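Local coordinates for RNA-binding protein RMD9, mitochondrial (Saccharomyces cerevisiae S288C, PDB 7A9X), which binds a dodecamer motif in the 3'-UTR of mitochondrial mRNAs and takes part in their processing or stability, at residues 87-90 and 91-95; 337-340 and 341-344. All coordinates share one frame; numbering follows the deposited sequence.

Interaction 1. Residues 87-90 and 91-95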
loop_
_atom_site.group_PDB
_atom_site.type_symbol
_atom_site.label_atom_id
_atom_site.label_comp_id
_atom_site.label_asym_id
_atom_site.label_seq_id
_atom_site.Cartn_x
_atom_site.Cartn_y
_atom_site.Cartn_z
ATOM N N MET A 87 18.797 9.060 11.103
ATOM C CA MET A 87 18.907 8.722 9.690
ATOM C C MET A 87 19.419 9.907 8.883
ATOM O O MET A 87 20.371 9.775 8.105
ATOM C CB MET A 87 17.554 8.248 9.164
ATOM C CG MET A 87 17.651 7.264 8.019
ATOM S SD MET A 87 16.301 6.077 8.087
ATOM C CE MET A 87 16.460 5.519 9.776
ATOM N N GLY A 88 18.798 11.076 9.056
ATOM C CA GLY A 88 19.272 12.263 8.364
ATOM C C GLY A 88 20.698 12.621 8.733
ATOM O O GLY A 88 21.494 13.002 7.872
ATOM N N ARG A 89 21.042 12.490 10.017
ATOM C CA ARG A 89 22.402 12.778 10.462
ATOM C C ARG A 89 23.399 11.795 9.860
ATOM O O ARG A 89 24.464 12.193 9.374
ATOM C CB ARG A 89 22.468 12.748 11.990
ATOM C CG ARG A 89 23.875 12.644 12.564
ATOM C CD ARG A 89 24.667 13.933 12.396
ATOM N NE ARG A 89 25.859 13.936 13.240
ATOM C CZ ARG A 89 26.804 14.870 13.205
ATOM N NH1 ARG A 89 27.851 14.789 14.015
ATOM N NH2 ARG A 89 26.705 15.885 12.357
ATOM N N ALA A 90 23.070 10.500 9.887
ATOM C CA ALA A 90 23.947 9.509 9.272
ATOM C C ALA A 90 24.092 9.760 7.778
ATOM O O ALA A 90 25.187 9.627 7.220
ATOM C CB ALA A 90 23.415 8.099 9.530
ATOM N N MET A 91 22.993 10.124 7.113
ATOM C CA MET A 91 23.059 10.418 5.688
ATOM C C MET A 91 23.866 11.682 5.429
ATOM O O MET A 91 24.592 11.769 4.432
ATOM C CB MET A 91 21.650 10.554 5.117
ATOM C CG MET A 91 21.570 10.224 3.648
ATOM S SD MET A 91 22.098 8.527 3.360
ATOM C CE MET A 91 22.719 8.660 1.689
ATOM N N GLU A 92 23.749 12.671 6.316
ATOM C CA GLU A 92 24.569 13.871 6.209
ATOM C C GLU A 92 26.045 13.542 6.378
ATOM O O GLU A 92 26.890 14.046 5.628
ATOM C CB GLU A 92 24.112 14.899 7.246
ATOM C CG GLU A 92 25.229 15.700 7.890
ATOM C CD GLU A 92 24.743 16.503 9.080
ATOM O OE1 GLU A 92 23.683 17.154 8.970
ATOM O OE2 GLU A 92 25.413 16.470 10.132
ATOM N N LEU A 93 26.378 12.687 7.350
ATOM C CA LEU A 93 27.766 12.287 7.540
ATOM C C LEU A 93 28.281 11.462 6.368
ATOM O O LEU A 93 29.486 11.456 6.100
ATOM C CB LEU A 93 27.911 11.504 8.846
ATOM C CG LEU A 93 27.688 12.291 10.138
ATOM C CD1 LEU A 93 27.664 11.359 11.340
ATOM C CD2 LEU A 93 28.763 13.354 10.297
ATOM N N TYR A 94 27.386 10.768 5.660
ATOM C CA TYR A 94 27.808 9.920 4.549
ATOM C C TYR A 94 28.457 10.736 3.437
ATOM O O TYR A 94 29.492 10.337 2.889
ATOM C CB TYR A 94 26.612 9.137 4.008
ATOM C CG TYR A 94 26.863 8.507 2.658
ATOM C CD1 TYR A 94 27.605 7.340 2.544
ATOM C CD2 TYR A 94 26.355 9.079 1.498
ATOM C CE1 TYR A 94 27.839 6.760 1.313
ATOM C CE2 TYR A 94 26.584 8.507 0.261
ATOM C CZ TYR A 94 27.325 7.347 0.176
ATOM O OH TYR A 94 27.553 6.774 -1.053
ATOM N N TYR A 95 27.863 11.878 3.086
ATOM C CA TYR A 95 28.399 12.683 1.993
ATOM C C TYR A 95 29.767 13.255 2.337
ATOM O O TYR A 95 30.560 13.546 1.433
ATOM C CB TYR A 95 27.417 13.798 1.636
ATOM C CG TYR A 95 26.093 13.279 1.123
ATOM C CD1 TYR A 95 26.015 12.608 -0.091
ATOM C CD2 TYR A 95 24.922 13.458 1.850
ATOM C CE1 TYR A 95 24.810 12.129 -0.568
ATOM C CE2 TYR A 95 23.709 12.981 1.382
ATOM C CZ TYR A 95 23.660 12.318 0.172
ATOM O OH TYR A 95 22.460 11.841 -0.303
#

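Interaction 2. Residues 337-340 and 341-344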
loop_
_atom_site.group_PDB
_atom_site.type_symbol
_atom_site.label_atom_id
_atom_site.label_comp_id
_atom_site.label_asym_id
_atom_site.label_seq_id
_atom_site.Cartn_x
_atom_site.Cartn_y
_atom_site.Cartn_z
ATOM N N PHE A 337 -17.584 -17.411 -5.050
ATOM C CA PHE A 337 -17.625 -16.399 -4.002
ATOM C C PHE A 337 -17.607 -17.030 -2.616
ATOM O O PHE A 337 -17.012 -16.473 -1.685
ATOM C CB PHE A 337 -18.856 -15.510 -4.157
ATOM C CG PHE A 337 -19.022 -14.532 -3.034
ATOM C CD1 PHE A 337 -18.244 -13.386 -2.981
ATOM C CD2 PHE A 337 -19.933 -14.769 -2.018
ATOM C CE1 PHE A 337 -18.381 -12.487 -1.942
ATOM C CE2 PHE A 337 -20.076 -13.876 -0.975
ATOM C CZ PHE A 337 -19.299 -12.731 -0.938
ATOM N N ASP A 338 -18.263 -18.180 -2.455
ATOM C CA ASP A 338 -18.257 -18.847 -1.156
ATOM C C ASP A 338 -16.843 -19.219 -0.734
ATOM O O ASP A 338 -16.495 -19.113 0.447
ATOM C CB ASP A 338 -19.157 -20.083 -1.188
ATOM C CG ASP A 338 -20.611 -19.748 -0.920
ATOM O OD1 ASP A 338 -20.871 -18.750 -0.214
ATOM O OD2 ASP A 338 -21.494 -20.480 -1.412
ATOM N N HIS A 339 -16.008 -19.650 -1.684
ATOM C CA HIS A 339 -14.618 -19.942 -1.353
ATOM C C HIS A 339 -13.882 -18.677 -0.927
ATOM O O HIS A 339 -13.115 -18.695 0.041
ATOM C CB HIS A 339 -13.919 -20.601 -2.541
ATOM C CG HIS A 339 -12.620 -21.258 -2.184
ATOM N ND1 HIS A 339 -11.787 -21.825 -3.126
ATOM C CD2 HIS A 339 -12.016 -21.446 -0.987
ATOM C CE1 HIS A 339 -10.726 -22.329 -2.523
ATOM N NE2 HIS A 339 -10.840 -22.113 -1.226
ATOM N N VAL A 340 -14.107 -17.572 -1.640
ATOM C CA VAL A 340 -13.542 -16.289 -1.236
ATOM C C VAL A 340 -14.095 -15.867 0.119
ATOM O O VAL A 340 -13.364 -15.346 0.970
ATOM C CB VAL A 340 -13.825 -15.228 -2.317
ATOM C CG1 VAL A 340 -13.396 -13.846 -1.848
ATOM C CG2 VAL A 340 -13.123 -15.590 -3.612
ATOM N N TYR A 341 -15.390 -16.099 0.346
ATOM C CA TYR A 341 -16.018 -15.689 1.596
ATOM C C TYR A 341 -15.503 -16.511 2.773
ATOM O O TYR A 341 -15.324 -15.982 3.875
ATOM C CB TYR A 341 -17.538 -15.804 1.470
ATOM C CG TYR A 341 -18.311 -15.370 2.694
ATOM C CD1 TYR A 341 -18.171 -14.090 3.214
ATOM C CD2 TYR A 341 -19.197 -16.233 3.317
ATOM C CE1 TYR A 341 -18.884 -13.689 4.329
ATOM C CE2 TYR A 341 -19.915 -15.842 4.431
ATOM C CZ TYR A 341 -19.756 -14.569 4.933
ATOM O OH TYR A 341 -20.470 -14.178 6.043
ATOM N N ARG A 342 -15.246 -17.804 2.555
ATOM C CA ARG A 342 -14.757 -18.650 3.639
ATOM C C ARG A 342 -13.337 -18.272 4.045
ATOM O O ARG A 342 -13.005 -18.277 5.236
ATOM C CB ARG A 342 -14.830 -20.123 3.233
ATOM C CG ARG A 342 -16.243 -20.692 3.248
ATOM C CD ARG A 342 -16.267 -22.194 2.985
ATOM N NE ARG A 342 -16.164 -22.519 1.564
ATOM C CZ ARG A 342 -15.038 -22.876 0.955
ATOM N NH1 ARG A 342 -15.046 -23.156 -0.342
ATOM N NH2 ARG A 342 -13.904 -22.958 1.640
ATOM N N ILE A 343 -12.482 -17.946 3.074
ATOM C CA ILE A 343 -11.121 -17.537 3.405
ATOM C C ILE A 343 -11.128 -16.185 4.106
ATOM O O ILE A 343 -10.385 -15.964 5.071
ATOM C CB ILE A 343 -10.243 -17.520 2.140
ATOM C CG1 ILE A 343 -10.155 -18.923 1.530
ATOM C CG2 ILE A 343 -8.853 -16.982 2.459
ATOM C CD1 ILE A 343 -9.576 -19.965 2.469
ATOM N N TRP A 344 -11.978 -15.265 3.643
ATOM C CA TRP A 344 -12.089 -13.961 4.287
ATOM C C TRP A 344 -12.549 -14.095 5.733
ATOM O O TRP A 344 -12.069 -13.372 6.613
ATOM C CB TRP A 344 -13.049 -13.074 3.497
ATOM C CG TRP A 344 -13.312 -11.748 4.137
ATOM C CD1 TRP A 344 -12.528 -10.635 4.073
ATOM C CD2 TRP A 344 -14.448 -11.395 4.935
ATOM N NE1 TRP A 344 -13.104 -9.608 4.783
ATOM C CE2 TRP A 344 -14.283 -10.050 5.323
ATOM C CE3 TRP A 344 -15.588 -12.087 5.360
ATOM C CZ2 TRP A 344 -15.215 -9.382 6.115
ATOM C CZ3 TRP A 344 -16.513 -11.423 6.147
ATOM C CH2 TRP A 344 -16.320 -10.082 6.516
#

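Interaction 1. Residues 87-90 and 91-95
An i to i+3 salt bridge and an i to i+4 van der Waals contact, both made by Arg89, link successive turns of helix 78-97, upstream of the predicted pentatricopeptide repeats of this alpha-helical protein: Arg89 meets Glu92 with its charge and Leu93 with its flat face. NH2 of Arg89 gives a hydrogen bond to OE2 of Glu92 at 2.6 Å, with an N-H...O angle of 143°. The oxygen lies at the edge of the guanidinium, near its plane, and the carboxylate stands almost perpendicular to that plane (87°). Leu93 comes from another direction: its CD2 sits 3.8 Å from Arg89 CZ, over the centre of one guanidinium face, while CD1 of Leu93 packs against Arg89 NE at 3.7 Å. A bend at chi2 (72°) turns the arginine chain up along the helix, which brings the guanidinium beside both partners. Replacing Arg89 with an alanine would probably leave the Glu92 carboxylate without this countercharge and take away the flat surface against which the Leu93 methyls pack. Beneath the side chains the main chain is regular, with Leu93 N bonded to Arg89 O at 2.8 Å and Met91 N to Met87 O at 2.8 Å. Ala90 and Met91 are buried. Around the helix, Arg89 and Leu93 touch helix 41-48 at Ser46; Met87, Ala90 and Tyr94 pack on helix 105-128; Met91 and Tyr94 reach Ile155 of helix 151-161, where Asp154 shares a hydrogen bond with the Tyr95 hydroxyl.

Interaction 2. Residues 337-340 and 341-344
Helix 337-351, the second helix of the inferred fifth pentatricopeptide repeat, begins here with Phe337 and Tyr341 one turn apart on its packed side. Tyr341 CB lies over one face of the Phe337 ring, 4.0 Å from CE2. The two rings run nearly parallel, 11° between planes, but are slid so far that they barely overlap, their centroids 6.0 Å apart. In both residues CG stands opposite the backbone N, and this shared setting helps keep the rings alike in tilt. Phe337 continues onto Asn374 and Tyr341 onto Ile389; further along, Trp344 stacks on Phe367 and bonds through NE1 to Asn364.

Asp338 and Arg342 mark the exposed side, where their charged groups do not meet: Asp338 OD1 is 6.3 Å from Arg342 NE. Arg342 instead folds back, its chain bent at chi3, with one guanidinium face against the backbone of His339. That histidine is itself buried and held by both ring nitrogens, ND1 to Gln334 and NE2 to Glu301, which should fix the rotation of its ring. The imidazole and guanidinium planes are 18° apart, with His339 CD2 3.5 Å from Arg342 NH1. His339 CA comes nearer still, 3.4 Å from Arg342 NH1 and displaced toward the rim of the guanidinium.

How the interactions relate
From the N terminus, the chain first reaches interaction 1 on helix 78-97, well before the first predicted repeat, and much later interaction 2 at the start of helix 337-351. Neither closes a long loop: in each the two segments are continuous and the contact spans about one helical turn. The two follow in series, neither nesting nor crossing, with centres 49 Å apart on opposite sides of the chain's centre. Interaction 1 sits in the N-terminal part, where helix 78-97 touches helices 41-48, 105-128 and 151-161. Interaction 2 belongs to the repeat array, where its helix packs between helices 297-308 and 320-334 before it and 357-374 and 379-396 after it.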